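Local coordinates for putative protein (Aquifex aeolicus, PDB 1T6T) that is of unknown function but carries a Toprim domain of the RNase M5-like kind, and so probably acts on nucleic acid with the help of metal ions, at residues Ile24-Lys29 with Lys41-Leu46; Leu68-Thr73 with Ile106-Glu111. One frame throughout, in Å; residues are numbered along the deposited sequence.

How the contacts relate
Contact 1 lies in the core of the Toprim domain, joining strands 23-26 and 43-45 through backbone hydrogen bonds and aliphatic side chains. Contact 2, partly buried, lies nearer the surface: two non-strand segments meet, and a carboxylate bonded to a histidine and to a backbone NH does much of the work. The two meet where the loop leaving strand 64-67 runs past strand 23-26. L25 O probably accepts a hydrogen bond from L68 N (2.9 Å), and F69 packs on V26 and E27. E27 in contact 1 and D70 and D72 in contact 2 probably correspond to the glutamate and the DxD pair of Toprim domains, which bind magnesium in relatives.

Contact 1: residues Ile24-Lys29 with Lys41-Leu46; sequences ILVEGK and KNVIDL
L25 lays its CD2 against CB of I44, 3.7 Å away, the two side chains running side by side and pointing the same way from the parallel sheet of the Toprim domain. Strands 23-26 and 43-45 are joined by a beta-alpha-beta crossover through helix 29-36. Helix 51-58 packs on the L25 and I44 face, with V54 on L25 and M57 and L58 on I44. Four backbone bonds bind the strands: I24 N to N42 O, I44 N to I24 O at 2.8 Å, V26 N to I44 O, and L46 N to V26 O. On the opposite face V26 and V43 cross at about a right angle. V43 CG1, anti to its own nitrogen (chi1 -177°), comes within 3.7 Å of V26 CG2, and L35 of the crossover helix touches both valines. Past the strand end, E27 is probably the conserved glutamate of Toprim domains. A bend at its chi2 (-56°) turns the chain so that OE2 lies 4.0 Å from CB of L46. D45 makes a salt bridge to K49 through OD1, while its CB rests 3.6 Å from the carbonyl O of G28.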
loop_
_atom_site.group_PDB
_atom_site.type_symbol
_atom_site.label_atom_id
_atom_site.label_comp_id
_atom_site.label_asym_id
_atom_site.label_seq_id
_atom_site.Cartn_x
_atom_site.Cartn_y
_atom_site.Cartn_z
ATOM N N ILE B 24 13.134 2.517 -10.438
ATOM C CA ILE B 24 12.634 3.164 -9.235
ATOM C C ILE B 24 11.378 2.436 -8.779
ATOM O O ILE B 24 10.504 2.125 -9.594
ATOM C CB ILE B 24 12.270 4.640 -9.520
ATOM C CG1 ILE B 24 13.537 5.419 -9.883
ATOM C CG2 ILE B 24 11.545 5.245 -8.313
ATOM C CD1 ILE B 24 13.276 6.793 -10.475
ATOM N N LEU B 25 11.290 2.167 -7.480
ATOM C CA LEU B 25 10.120 1.497 -6.922
ATOM C C LEU B 25 9.369 2.450 -6.002
ATOM O O LEU B 25 9.960 3.064 -5.110
ATOM C CB LEU B 25 10.525 0.255 -6.123
ATOM C CG LEU B 25 11.296 -0.860 -6.830
ATOM C CD1 LEU B 25 11.379 -2.069 -5.898
ATOM C CD2 LEU B 25 10.603 -1.249 -8.125
ATOM N N VAL B 26 8.068 2.585 -6.239
ATOM C CA VAL B 26 7.224 3.439 -5.414
ATOM C C VAL B 26 6.014 2.620 -5.009
ATOM O O VAL B 26 5.798 1.521 -5.514
ATOM C CB VAL B 26 6.756 4.728 -6.162
ATOM C CG1 VAL B 26 7.964 5.576 -6.550
ATOM C CG2 VAL B 26 5.925 4.365 -7.388
ATOM N N GLU B 27 5.219 3.162 -4.102
ATOM C CA GLU B 27 4.051 2.452 -3.620
ATOM C C GLU B 27 2.840 2.563 -4.531
ATOM O O GLU B 27 2.244 1.555 -4.899
ATOM C CB GLU B 27 3.676 2.976 -2.233
ATOM C CG GLU B 27 3.189 1.912 -1.270
ATOM C CD GLU B 27 2.016 1.126 -1.803
ATOM O OE1 GLU B 27 0.932 1.722 -1.995
ATOM O OE2 GLU B 27 2.183 -0.090 -2.031
ATOM N N GLY B 28 2.480 3.788 -4.900
ATOM C CA GLY B 28 1.288 3.969 -5.709
ATOM C C GLY B 28 1.371 4.524 -7.112
ATOM O O GLY B 28 2.376 5.093 -7.539
ATOM N N LYS B 29 0.266 4.355 -7.831
ATOM C CA LYS B 29 0.161 4.820 -9.204
ATOM C C LYS B 29 0.311 6.337 -9.267
ATOM O O LYS B 29 0.833 6.870 -10.240
ATOM C CB LYS B 29 -1.184 4.383 -9.792
ATOM C CG LYS B 29 -1.298 4.569 -11.294
ATOM C CD LYS B 29 -2.566 3.921 -11.842
ATOM C CE LYS B 29 -3.820 4.536 -11.236
ATOM N NZ LYS B 29 -5.061 3.917 -11.786
ATOM N N LYS B 41 10.351 7.983 -16.095
ATOM C CA LYS B 41 9.443 6.907 -16.473
ATOM C C LYS B 41 9.768 5.481 -16.024
ATOM O O LYS B 41 8.869 4.645 -15.946
ATOM C CB LYS B 41 9.297 6.911 -17.997
ATOM C CG LYS B 41 8.885 8.259 -18.582
ATOM C CD LYS B 41 7.460 8.613 -18.200
ATOM C CE LYS B 41 6.472 7.608 -18.783
ATOM N NZ LYS B 41 5.057 7.918 -18.424
ATOM N N ASN B 42 11.035 5.199 -15.740
ATOM C CA ASN B 42 11.441 3.855 -15.334
ATOM C C ASN B 42 11.055 3.642 -13.876
ATOM O O ASN B 42 11.906 3.569 -12.990
ATOM C CB ASN B 42 12.953 3.692 -15.545
ATOM C CG ASN B 42 13.418 2.256 -15.391
ATOM O OD1 ASN B 42 12.625 1.316 -15.492
ATOM N ND2 ASN B 42 14.714 2.078 -15.162
ATOM N N VAL B 43 9.750 3.517 -13.652
ATOM C CA VAL B 43 9.195 3.371 -12.313
ATOM C C VAL B 43 8.181 2.238 -12.231
ATOM O O VAL B 43 7.397 2.028 -13.153
ATOM C CB VAL B 43 8.474 4.680 -11.890
ATOM C CG1 VAL B 43 7.952 4.559 -10.459
ATOM C CG2 VAL B 43 9.418 5.865 -12.016
ATOM N N ILE B 44 8.211 1.504 -11.126
ATOM C CA ILE B 44 7.257 0.425 -10.902
ATOM C C ILE B 44 6.496 0.751 -9.628
ATOM O O ILE B 44 7.106 1.067 -8.604
ATOM C CB ILE B 44 7.945 -0.948 -10.694
ATOM C CG1 ILE B 44 8.631 -1.399 -11.985
ATOM C CG2 ILE B 44 6.905 -1.992 -10.253
ATOM C CD1 ILE B 44 9.371 -2.715 -11.842
ATOM N N ASP B 45 5.172 0.696 -9.698
ATOM C CA ASP B 45 4.353 0.950 -8.514
ATOM C C ASP B 45 3.974 -0.403 -7.916
ATOM O O ASP B 45 3.514 -1.301 -8.624
ATOM C CB ASP B 45 3.116 1.790 -8.873
ATOM C CG ASP B 45 2.306 1.211 -10.025
ATOM O OD1 ASP B 45 2.895 0.670 -10.984
ATOM O OD2 ASP B 45 1.065 1.324 -9.976
ATOM N N LEU B 46 4.188 -0.543 -6.611
ATOM C CA LEU B 46 3.941 -1.793 -5.899
ATOM C C LEU B 46 2.484 -2.185 -5.637
ATOM O O LEU B 46 2.139 -3.364 -5.699
ATOM C CB LEU B 46 4.708 -1.766 -4.571
ATOM C CG LEU B 46 4.872 -3.065 -3.782
ATOM C CD1 LEU B 46 5.687 -4.070 -4.590
ATOM C CD2 LEU B 46 5.566 -2.760 -2.461
#

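Contact 2: residues Leu68-Thr73 with Ile106-Glu111; sequences LFDLDT and IIHIEE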
loop_
_atom_site.group_PDB
_atom_site.type_symbol
_atom_site.label_atom_id
_atom_site.label_comp_id
_atom_site.label_asym_id
_atom_site.label_seq_id
_atom_site.Cartn_x
_atom_site.Cartn_y
_atom_site.Cartn_z
ATOM N N LEU B 68 11.959 4.231 -3.402
ATOM C CA LEU B 68 11.399 5.556 -3.149
ATOM C C LEU B 68 10.030 5.504 -2.504
ATOM O O LEU B 68 9.064 6.025 -3.052
ATOM C CB LEU B 68 11.285 6.368 -4.439
ATOM C CG LEU B 68 12.392 7.351 -4.815
ATOM C CD1 LEU B 68 11.856 8.276 -5.902
ATOM C CD2 LEU B 68 12.825 8.165 -3.597
ATOM N N PHE B 69 9.943 4.877 -1.340
ATOM C CA PHE B 69 8.677 4.801 -0.631
ATOM C C PHE B 69 8.558 6.015 0.280
ATOM O O PHE B 69 9.564 6.630 0.639
ATOM C CB PHE B 69 8.616 3.502 0.163
ATOM C CG PHE B 69 8.644 2.289 -0.705
ATOM C CD1 PHE B 69 7.542 1.960 -1.490
ATOM C CD2 PHE B 69 9.790 1.508 -0.796
ATOM C CE1 PHE B 69 7.585 0.873 -2.356
ATOM C CE2 PHE B 69 9.841 0.417 -1.660
ATOM C CZ PHE B 69 8.739 0.099 -2.442
ATOM N N ASP B 70 7.329 6.372 0.636
ATOM C CA ASP B 70 7.107 7.530 1.491
ATOM C C ASP B 70 7.866 7.414 2.803
ATOM O O ASP B 70 8.238 6.321 3.222
ATOM C CB ASP B 70 5.613 7.722 1.754
ATOM C CG ASP B 70 4.828 7.969 0.475
ATOM O OD1 ASP B 70 5.436 8.412 -0.521
ATOM O OD2 ASP B 70 3.604 7.731 0.469
ATOM N N LEU B 71 8.094 8.556 3.441
ATOM C CA LEU B 71 8.841 8.604 4.687
ATOM C C LEU B 71 7.992 8.464 5.942
ATOM O O LEU B 71 8.440 8.801 7.031
ATOM C CB LEU B 71 9.656 9.900 4.754
ATOM C CG LEU B 71 10.763 10.031 3.701
ATOM C CD1 LEU B 71 11.448 11.377 3.832
ATOM C CD2 LEU B 71 11.771 8.908 3.878
ATOM N N ASP B 72 6.771 7.966 5.792
ATOM C CA ASP B 72 5.902 7.771 6.945
ATOM C C ASP B 72 6.038 6.318 7.404
ATOM O O ASP B 72 6.777 5.541 6.800
ATOM C CB ASP B 72 4.450 8.112 6.583
ATOM C CG ASP B 72 3.875 7.206 5.516
ATOM O OD1 ASP B 72 4.651 6.592 4.756
ATOM O OD2 ASP B 72 2.631 7.117 5.430
ATOM N N THR B 73 5.344 5.953 8.476
ATOM C CA THR B 73 5.427 4.592 8.998
ATOM C C THR B 73 5.098 3.537 7.950
ATOM O O THR B 73 5.799 2.533 7.827
ATOM C CB THR B 73 4.483 4.397 10.196
ATOM O OG1 THR B 73 4.815 5.341 11.217
ATOM C CG2 THR B 73 4.617 2.986 10.758
ATOM N N ILE B 106 9.362 16.840 3.453
ATOM C CA ILE B 106 8.578 16.018 2.550
ATOM C C ILE B 106 8.350 14.663 3.204
ATOM O O ILE B 106 9.202 14.168 3.942
ATOM C CB ILE B 106 9.310 15.817 1.202
ATOM C CG1 ILE B 106 8.440 14.992 0.249
ATOM C CG2 ILE B 106 10.649 15.132 1.432
ATOM C CD1 ILE B 106 8.983 14.914 -1.168
ATOM N N ILE B 107 7.185 14.082 2.962
ATOM C CA ILE B 107 6.878 12.770 3.510
ATOM C C ILE B 107 6.452 11.847 2.380
ATOM O O ILE B 107 6.926 10.718 2.277
ATOM C CB ILE B 107 5.744 12.838 4.548
ATOM C CG1 ILE B 107 6.237 13.551 5.811
ATOM C CG2 ILE B 107 5.259 11.431 4.883
ATOM C CD1 ILE B 107 7.396 12.857 6.509
ATOM N N HIS B 108 5.561 12.351 1.529
ATOM C CA HIS B 108 5.034 11.588 0.402
ATOM C C HIS B 108 5.686 12.020 -0.903
ATOM O O HIS B 108 5.736 13.209 -1.215
ATOM C CB HIS B 108 3.521 11.791 0.316
ATOM C CG HIS B 108 2.796 11.435 1.574
ATOM N ND1 HIS B 108 2.621 10.134 1.991
ATOM C CD2 HIS B 108 2.225 12.214 2.525
ATOM C CE1 HIS B 108 1.975 10.124 3.143
ATOM N NE2 HIS B 108 1.723 11.374 3.490
ATOM N N ILE B 109 6.184 11.050 -1.666
ATOM C CA ILE B 109 6.833 11.337 -2.937
ATOM C C ILE B 109 5.887 12.136 -3.826
ATOM O O ILE B 109 6.313 12.959 -4.631
ATOM C CB ILE B 109 7.232 10.030 -3.664
ATOM C CG1 ILE B 109 8.022 9.122 -2.712
ATOM C CG2 ILE B 109 8.050 10.354 -4.904
ATOM C CD1 ILE B 109 9.248 9.767 -2.087
ATOM N N GLU B 110 4.592 11.903 -3.655
ATOM C CA GLU B 110 3.586 12.598 -4.446
ATOM C C GLU B 110 3.672 14.116 -4.262
ATOM O O GLU B 110 3.195 14.877 -5.100
ATOM C CB GLU B 110 2.191 12.106 -4.050
ATOM C CG GLU B 110 1.153 12.254 -5.140
ATOM C CD GLU B 110 -0.206 11.741 -4.716
ATOM O OE1 GLU B 110 -0.260 10.697 -4.029
ATOM O OE2 GLU B 110 -1.222 12.371 -5.080
ATOM N N GLU B 111 4.288 14.557 -3.169
ATOM C CA GLU B 111 4.419 15.986 -2.897
ATOM C C GLU B 111 5.267 16.731 -3.928
ATOM O O GLU B 111 5.184 17.954 -4.031
ATOM C CB GLU B 111 5.011 16.215 -1.501
ATOM C CG GLU B 111 4.075 15.867 -0.357
ATOM C CD GLU B 111 4.727 16.044 1.005
ATOM O OE1 GLU B 111 5.292 17.128 1.261
ATOM O OE2 GLU B 111 4.671 15.105 1.820
HETATM O O HOH W 1 3.219 9.620 -2.138
#
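Both oxygens of the D70 carboxylate take hydrogen bonds from neighbouring residues, H108 and I109. D70 and D72, in the loop between strand 64-67 and helix 73-88, probably form the DxD motif of Toprim domains. H108 ND1 donates to D70 OD2 over 3.0 Å. This bond is almost straight (178°); the oxygen lies in the ring plane, but the donor stands above the carboxylate, the two planes being about perpendicular. I109 N donates to D70 OD1, also at 3.0 Å and from above the carboxylate plane. A water donates to D70 OD1 and accepts from E110 N, adding an indirect link. With an alanine in place of D70, H108 ND1 would probably lose its acceptor, the ring being freer to turn, and I109 N its bond to OD1. Alongside, L71 N bonds to I107 O at 2.7 Å. E111 OE2 takes both I107 N and H108 N from the same face of its carboxylate. Further out, I107 CG2 covers one face of the H108 ring, 3.8 Å above its centre, and also meets D72 CB. D72 OD1 caps G75 N at the start of helix 73-88. L71 CD1 reaches I106 O. In the interior I109, touched by L101, brings CG1 to 3.3 Å from L68 O.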